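Probable fumarate reductase Ifc3 (PDB 1QO8) catalyses the essentially one-way reduction of fumarate to succinate in vitro, using one FAD and four covalently bound haems c per subunit. Local coordinates at residues A[387-392]-A[470-475]; A[415-420]-A[484-489]. All coordinates share one frame; numbering follows the deposited sequence.

Contact 1: residues A[387-392]-A[470-475]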
loop_
_atom_site.group_PDB
_atom_site.type_symbol
_atom_site.label_atom_id
_atom_site.label_comp_id
_atom_site.label_asym_id
_atom_site.label_seq_id
_atom_site.Cartn_x
_atom_site.Cartn_y
_atom_site.Cartn_z
ATOM N N GLY A 387 17.336 15.142 29.568
ATOM C CA GLY A 387 16.997 14.782 30.939
ATOM C C GLY A 387 15.686 15.359 31.444
ATOM O O GLY A 387 15.510 15.299 32.656
ATOM N N ASN A 388 14.737 15.740 30.595
ATOM C CA ASN A 388 13.449 16.245 30.963
ATOM C C ASN A 388 12.334 15.248 30.691
ATOM O O ASN A 388 12.322 14.605 29.638
ATOM C CB ASN A 388 13.111 17.550 30.144
ATOM C CG ASN A 388 14.161 18.604 30.468
ATOM O OD1 ASN A 388 14.431 18.824 31.662
ATOM N ND2 ASN A 388 14.901 19.239 29.585
ATOM N N ARG A 389 11.361 15.119 31.579
ATOM C CA ARG A 389 10.191 14.287 31.379
ATOM C C ARG A 389 9.377 14.989 30.303
ATOM O O ARG A 389 9.675 16.160 30.172
ATOM C CB ARG A 389 9.383 14.149 32.718
ATOM C CG ARG A 389 10.109 13.231 33.735
ATOM C CD ARG A 389 9.333 13.295 35.107
ATOM N NE ARG A 389 8.139 12.514 34.934
ATOM C CZ ARG A 389 6.901 12.884 35.282
ATOM N NH1 ARG A 389 6.843 14.056 35.958
ATOM N NH2 ARG A 389 5.879 12.060 35.148
ATOM N N PHE A 390 8.454 14.360 29.598
ATOM C CA PHE A 390 7.827 15.047 28.475
ATOM C C PHE A 390 6.438 14.438 28.413
ATOM O O PHE A 390 5.605 14.858 27.696
ATOM C CB PHE A 390 8.463 14.843 27.088
ATOM C CG PHE A 390 8.965 13.425 26.850
ATOM C CD1 PHE A 390 10.181 13.033 27.311
ATOM C CD2 PHE A 390 8.215 12.499 26.139
ATOM C CE1 PHE A 390 10.615 11.716 27.105
ATOM C CE2 PHE A 390 8.583 11.157 25.955
ATOM C CZ PHE A 390 9.834 10.808 26.414
ATOM N N ILE A 391 6.067 13.547 29.316
ATOM C CA ILE A 391 4.761 12.892 29.236
ATOM C C ILE A 391 4.671 11.973 30.466
ATOM O O ILE A 391 5.701 11.685 31.078
ATOM C CB ILE A 391 4.472 12.135 27.938
ATOM C CG1 ILE A 391 2.970 11.825 27.941
ATOM C CG2 ILE A 391 5.279 10.862 27.688
ATOM C CD1 ILE A 391 2.359 11.555 26.563
ATOM N N SER A 392 3.449 11.694 30.897
ATOM C CA SER A 392 3.321 10.695 31.935
ATOM C C SER A 392 3.833 9.313 31.474
ATOM O O SER A 392 3.385 8.865 30.417
ATOM C CB SER A 392 1.870 10.537 32.321
ATOM O OG SER A 392 1.652 9.425 33.203
ATOM N N GLY A 470 2.370 12.909 45.957
ATOM C CA GLY A 470 1.465 11.945 45.307
ATOM C C GLY A 470 0.809 12.751 44.207
ATOM O O GLY A 470 -0.114 12.289 43.552
ATOM N N LYS A 471 1.347 13.863 43.745
ATOM C CA LYS A 471 0.674 14.642 42.714
ATOM C C LYS A 471 1.713 15.085 41.692
ATOM O O LYS A 471 2.689 15.685 42.105
ATOM C CB LYS A 471 0.195 16.026 43.389
ATOM C CG LYS A 471 -1.172 15.748 44.034
ATOM C CD LYS A 471 -1.511 16.722 45.163
ATOM C CE LYS A 471 -2.999 16.645 45.472
ATOM N NZ LYS A 471 -3.812 17.334 44.400
ATOM N N ASP A 472 1.557 14.763 40.428
ATOM C CA ASP A 472 2.665 15.101 39.448
ATOM C C ASP A 472 2.126 16.333 38.653
ATOM O O ASP A 472 1.208 16.151 37.851
ATOM C CB ASP A 472 2.813 13.974 38.479
ATOM C CG ASP A 472 3.597 14.278 37.193
ATOM O OD1 ASP A 472 4.367 15.237 37.090
ATOM O OD2 ASP A 472 3.487 13.442 36.259
ATOM N N THR A 473 2.536 17.511 39.073
ATOM C CA THR A 473 2.040 18.734 38.446
ATOM C C THR A 473 2.583 18.940 37.027
ATOM O O THR A 473 1.882 19.611 36.262
ATOM C CB THR A 473 2.443 19.936 39.325
ATOM O OG1 THR A 473 3.787 19.930 39.737
ATOM C CG2 THR A 473 1.648 19.913 40.659
ATOM N N ALA A 474 3.799 18.426 36.715
ATOM C CA ALA A 474 4.170 18.426 35.267
ATOM C C ALA A 474 3.225 17.646 34.400
ATOM O O ALA A 474 2.728 18.144 33.360
ATOM C CB ALA A 474 5.615 17.997 35.105
ATOM N N PHE A 475 2.944 16.337 34.688
ATOM C CA PHE A 475 2.305 15.498 33.715
ATOM C C PHE A 475 1.162 14.647 34.201
ATOM O O PHE A 475 0.598 13.922 33.339
ATOM C CB PHE A 475 3.324 14.558 32.944
ATOM C CG PHE A 475 4.309 15.397 32.171
ATOM C CD1 PHE A 475 3.894 16.020 30.994
ATOM C CD2 PHE A 475 5.551 15.670 32.652
ATOM C CE1 PHE A 475 4.758 16.846 30.278
ATOM C CE2 PHE A 475 6.434 16.467 31.956
ATOM C CZ PHE A 475 6.027 17.117 30.773
HETATM O O HOH W 1 0.849 13.028 30.319
#
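Arg389 and Asp472 form an end-on, two-pronged salt bridge that joins the loop after strand 381-383 to an Asx motif in the loop after helix 453-469. NH1 of Arg389 reaches OD1 of Asp472 at 3.0 Å with a nearly straight N-H (171°), and NH2 of Arg389 meets OD2 of Asp472 at 3.0 Å. Both oxygens lie in the guanidinium plane, whereas the nitrogens approach from above the carboxylate, because the two planes are turned 47° apart. Asp472 swings CG to the far side from its own N (chi1 164°), and OD1 also accepts from Phe475 N, 3.0 Å away and on the opposite face from NH1, closing the Asx motif. OD2 has a further donor in Arg477 N, and NH2 of Arg389 also pairs with Glu393, so the buried arginine is shared between two carboxylates. Were Asp472 an alanine, Phe475 N and Arg477 N would probably lose their acceptors and the guanidinium one of its two carboxylates. The Phe475 ring turns one face to the Phe390-Ile391 peptide, Ile391 N lying 3.5 Å above the ring plane over its centre, while CD2 of Phe475 sits over the rim of one guanidinium face. Beside the ring a water bridges the two backbones, accepting from Ser392 N at 3.0 Å and donating to Phe475 O at 3.2 Å.

Contact 2: residues A[415-420]-A[484-489]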
loop_
_atom_site.group_PDB
_atom_site.type_symbol
_atom_site.label_atom_id
_atom_site.label_comp_id
_atom_site.label_asym_id
_atom_site.label_seq_id
_atom_site.Cartn_x
_atom_site.Cartn_y
_atom_site.Cartn_z
ATOM N N ILE A 415 14.594 5.567 33.353
ATOM C CA ILE A 415 15.512 5.925 34.471
ATOM C C ILE A 415 14.976 5.476 35.819
ATOM O O ILE A 415 13.757 5.365 35.839
ATOM C CB ILE A 415 15.639 7.429 34.372
ATOM C CG1 ILE A 415 16.984 7.460 33.644
ATOM C CG2 ILE A 415 15.475 8.655 35.265
ATOM C CD1 ILE A 415 16.774 8.224 32.397
ATOM N N PHE A 416 15.845 4.987 36.707
ATOM C CA PHE A 416 15.325 4.441 37.960
ATOM C C PHE A 416 16.500 4.342 38.930
ATOM O O PHE A 416 17.637 4.553 38.476
ATOM C CB PHE A 416 14.518 3.155 37.868
ATOM C CG PHE A 416 15.276 2.117 37.065
ATOM C CD1 PHE A 416 16.259 1.336 37.660
ATOM C CD2 PHE A 416 15.034 2.027 35.674
ATOM C CE1 PHE A 416 16.919 0.391 36.839
ATOM C CE2 PHE A 416 15.693 1.072 34.885
ATOM C CZ PHE A 416 16.651 0.271 35.469
ATOM N N ASP A 417 16.226 4.063 40.229
ATOM C CA ASP A 417 17.419 4.027 41.126
ATOM C C ASP A 417 17.500 2.621 41.635
ATOM O O ASP A 417 16.715 1.775 41.143
ATOM C CB ASP A 417 17.209 5.092 42.223
ATOM C CG ASP A 417 16.187 4.680 43.273
ATOM O OD1 ASP A 417 15.340 3.753 43.115
ATOM O OD2 ASP A 417 16.212 5.335 44.362
ATOM N N ASN A 418 18.296 2.242 42.619
ATOM C CA ASN A 418 18.476 0.915 43.215
ATOM C C ASN A 418 17.272 0.337 43.833
ATOM O O ASN A 418 17.184 -0.892 43.985
ATOM C CB ASN A 418 19.620 0.913 44.270
ATOM C CG ASN A 418 20.010 -0.320 45.048
ATOM O OD1 ASN A 418 21.066 -0.684 45.575
ATOM N ND2 ASN A 418 19.197 -1.363 45.291
ATOM N N GLN A 419 16.215 1.144 44.201
ATOM C CA GLN A 419 15.015 0.507 44.740
ATOM C C GLN A 419 14.326 -0.285 43.661
ATOM O O GLN A 419 13.739 -1.378 43.769
ATOM C CB GLN A 419 14.011 1.529 45.412
ATOM C CG GLN A 419 14.688 2.663 46.172
ATOM C CD GLN A 419 13.712 3.790 46.542
ATOM O OE1 GLN A 419 12.703 3.622 47.242
ATOM N NE2 GLN A 419 13.860 4.961 45.963
ATOM N N LEU A 420 14.182 0.377 42.453
ATOM C CA LEU A 420 13.534 -0.365 41.381
ATOM C C LEU A 420 14.460 -1.546 41.023
ATOM O O LEU A 420 13.954 -2.606 40.814
ATOM C CB LEU A 420 13.320 0.477 40.079
ATOM C CG LEU A 420 12.302 -0.119 39.116
ATOM C CD1 LEU A 420 11.540 1.039 38.399
ATOM C CD2 LEU A 420 12.952 -0.961 37.993
ATOM N N MET A 484 13.882 8.570 43.299
ATOM C CA MET A 484 15.234 8.317 42.851
ATOM C C MET A 484 16.130 8.996 43.895
ATOM O O MET A 484 16.471 10.179 43.773
ATOM C CB MET A 484 15.405 8.881 41.427
ATOM C CG MET A 484 14.659 8.001 40.401
ATOM S SD MET A 484 14.871 8.564 38.682
ATOM C CE MET A 484 16.609 8.305 38.528
ATOM N N THR A 485 16.471 8.242 44.921
ATOM C CA THR A 485 17.320 8.697 46.014
ATOM C C THR A 485 18.310 7.622 46.395
ATOM O O THR A 485 19.220 7.980 47.161
ATOM C CB THR A 485 16.453 8.892 47.305
ATOM O OG1 THR A 485 15.691 7.690 47.459
ATOM C CG2 THR A 485 15.483 10.043 47.195
ATOM N N GLN A 486 18.193 6.364 45.905
ATOM C CA GLN A 486 19.172 5.368 46.378
ATOM C C GLN A 486 20.072 4.850 45.262
ATOM O O GLN A 486 19.687 4.385 44.155
ATOM C CB GLN A 486 18.381 4.222 46.981
ATOM C CG GLN A 486 17.552 4.622 48.226
ATOM C CD GLN A 486 16.970 3.360 48.835
ATOM O OE1 GLN A 486 17.545 2.294 48.584
ATOM N NE2 GLN A 486 15.875 3.433 49.572
ATOM N N SER A 487 21.352 5.035 45.466
ATOM C CA SER A 487 22.373 4.772 44.469
ATOM C C SER A 487 22.872 3.402 44.233
ATOM O O SER A 487 22.405 2.789 45.190
ATOM C CB SER A 487 23.477 5.788 44.763
ATOM O OG SER A 487 24.755 5.256 44.818
ATOM N N PRO A 488 22.837 2.829 43.025
ATOM C CA PRO A 488 23.355 3.463 41.845
ATOM C C PRO A 488 22.085 3.983 41.123
ATOM O O PRO A 488 20.993 3.490 41.401
ATOM C CB PRO A 488 24.127 2.524 40.958
ATOM C CG PRO A 488 24.232 1.250 41.701
ATOM C CD PRO A 488 23.386 1.459 42.911
ATOM N N TYR A 489 22.218 4.891 40.189
ATOM C CA TYR A 489 21.135 5.315 39.321
ATOM C C TYR A 489 21.355 4.739 37.908
ATOM O O TYR A 489 22.499 4.561 37.527
ATOM C CB TYR A 489 21.026 6.838 39.255
ATOM C CG TYR A 489 20.856 7.424 40.674
ATOM C CD1 TYR A 489 21.962 7.708 41.434
ATOM C CD2 TYR A 489 19.620 7.611 41.205
ATOM C CE1 TYR A 489 21.780 8.214 42.738
ATOM C CE2 TYR A 489 19.419 8.135 42.471
ATOM C CZ TYR A 489 20.536 8.433 43.230
ATOM O OH TYR A 489 20.327 8.916 44.505
#
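An N-capped helix start, where strand 412-417 gives way to helix 418-423, is bound here to the loop that leads into strand 489-505, the antiparallel neighbour of 412-417 in the mixed sheet. Asp417 is the N-cap residue, and its buried carboxylate links the two segments. OD1 of Asp417 caps the helix by accepting from Gln419 N at 3.0 Å, the donor standing well above the carboxylate plane. Its other oxygen, OD2, takes three N-H groups: Gln486 N at 2.7 Å and Thr485 N at 3.0 Å come in on the anti side, both tilted out of the carboxylate plane, and NE2 of Gln419 uses the syn lone pair along an almost straight line (175°). Three donors on one oxygen, with a fourth on OD1, would be expected to favour the charged carboxylate. The torsion that sets this up places CG between the backbone N and the carbonyl carbon (chi1 74°), which lets one side chain face both the first turn of the helix and the opposing loop. The loop answers with an acceptor, as Gln486 O receives Asn418 N at 3.0 Å.

The same Gln419 amide stacks on that of Gln486, planes 9° apart, although the two chains cross at about a right angle; NE2 of Gln419 also donates to Asn483 OD1. CB of Asp417 rests against CD2 of the Tyr489 ring, whose other neighbours include Val442 and Leu445 of helix 442-448. Earlier on strand 412-417, Ile415 meets Met484 of the loop, where the bend at chi3 folds the methyl CE back toward Ile415, beside the sulfur: CG2 of Ile415 lies 3.5 Å from SD of Met484 and equally far from CE, the latter a tight carbon-carbon contact.

How the contacts relate
Following the chain from the N terminus, residues 387-392 come first, in the loop between strand 381-383 and helix 397-405, and residues 415-420 follow at the end of strand 412-417. The chain then runs through several helices, the last being 453-469, before 470-475 closes contact 1 and 484-489 closes contact 2. The two loops therefore cross: contact 2 opens within the span of contact 1 and closes beyond it. Both use the single linker between helix 453-469 and strand 489-505, fixing its start to the loop beyond strand 381-383 and its end to the strand-to-helix junction. The centres of contact 1 and contact 2 are about 18 Å apart, and the nearest atoms of contact 1 and contact 2 about 7 Å, without direct touch.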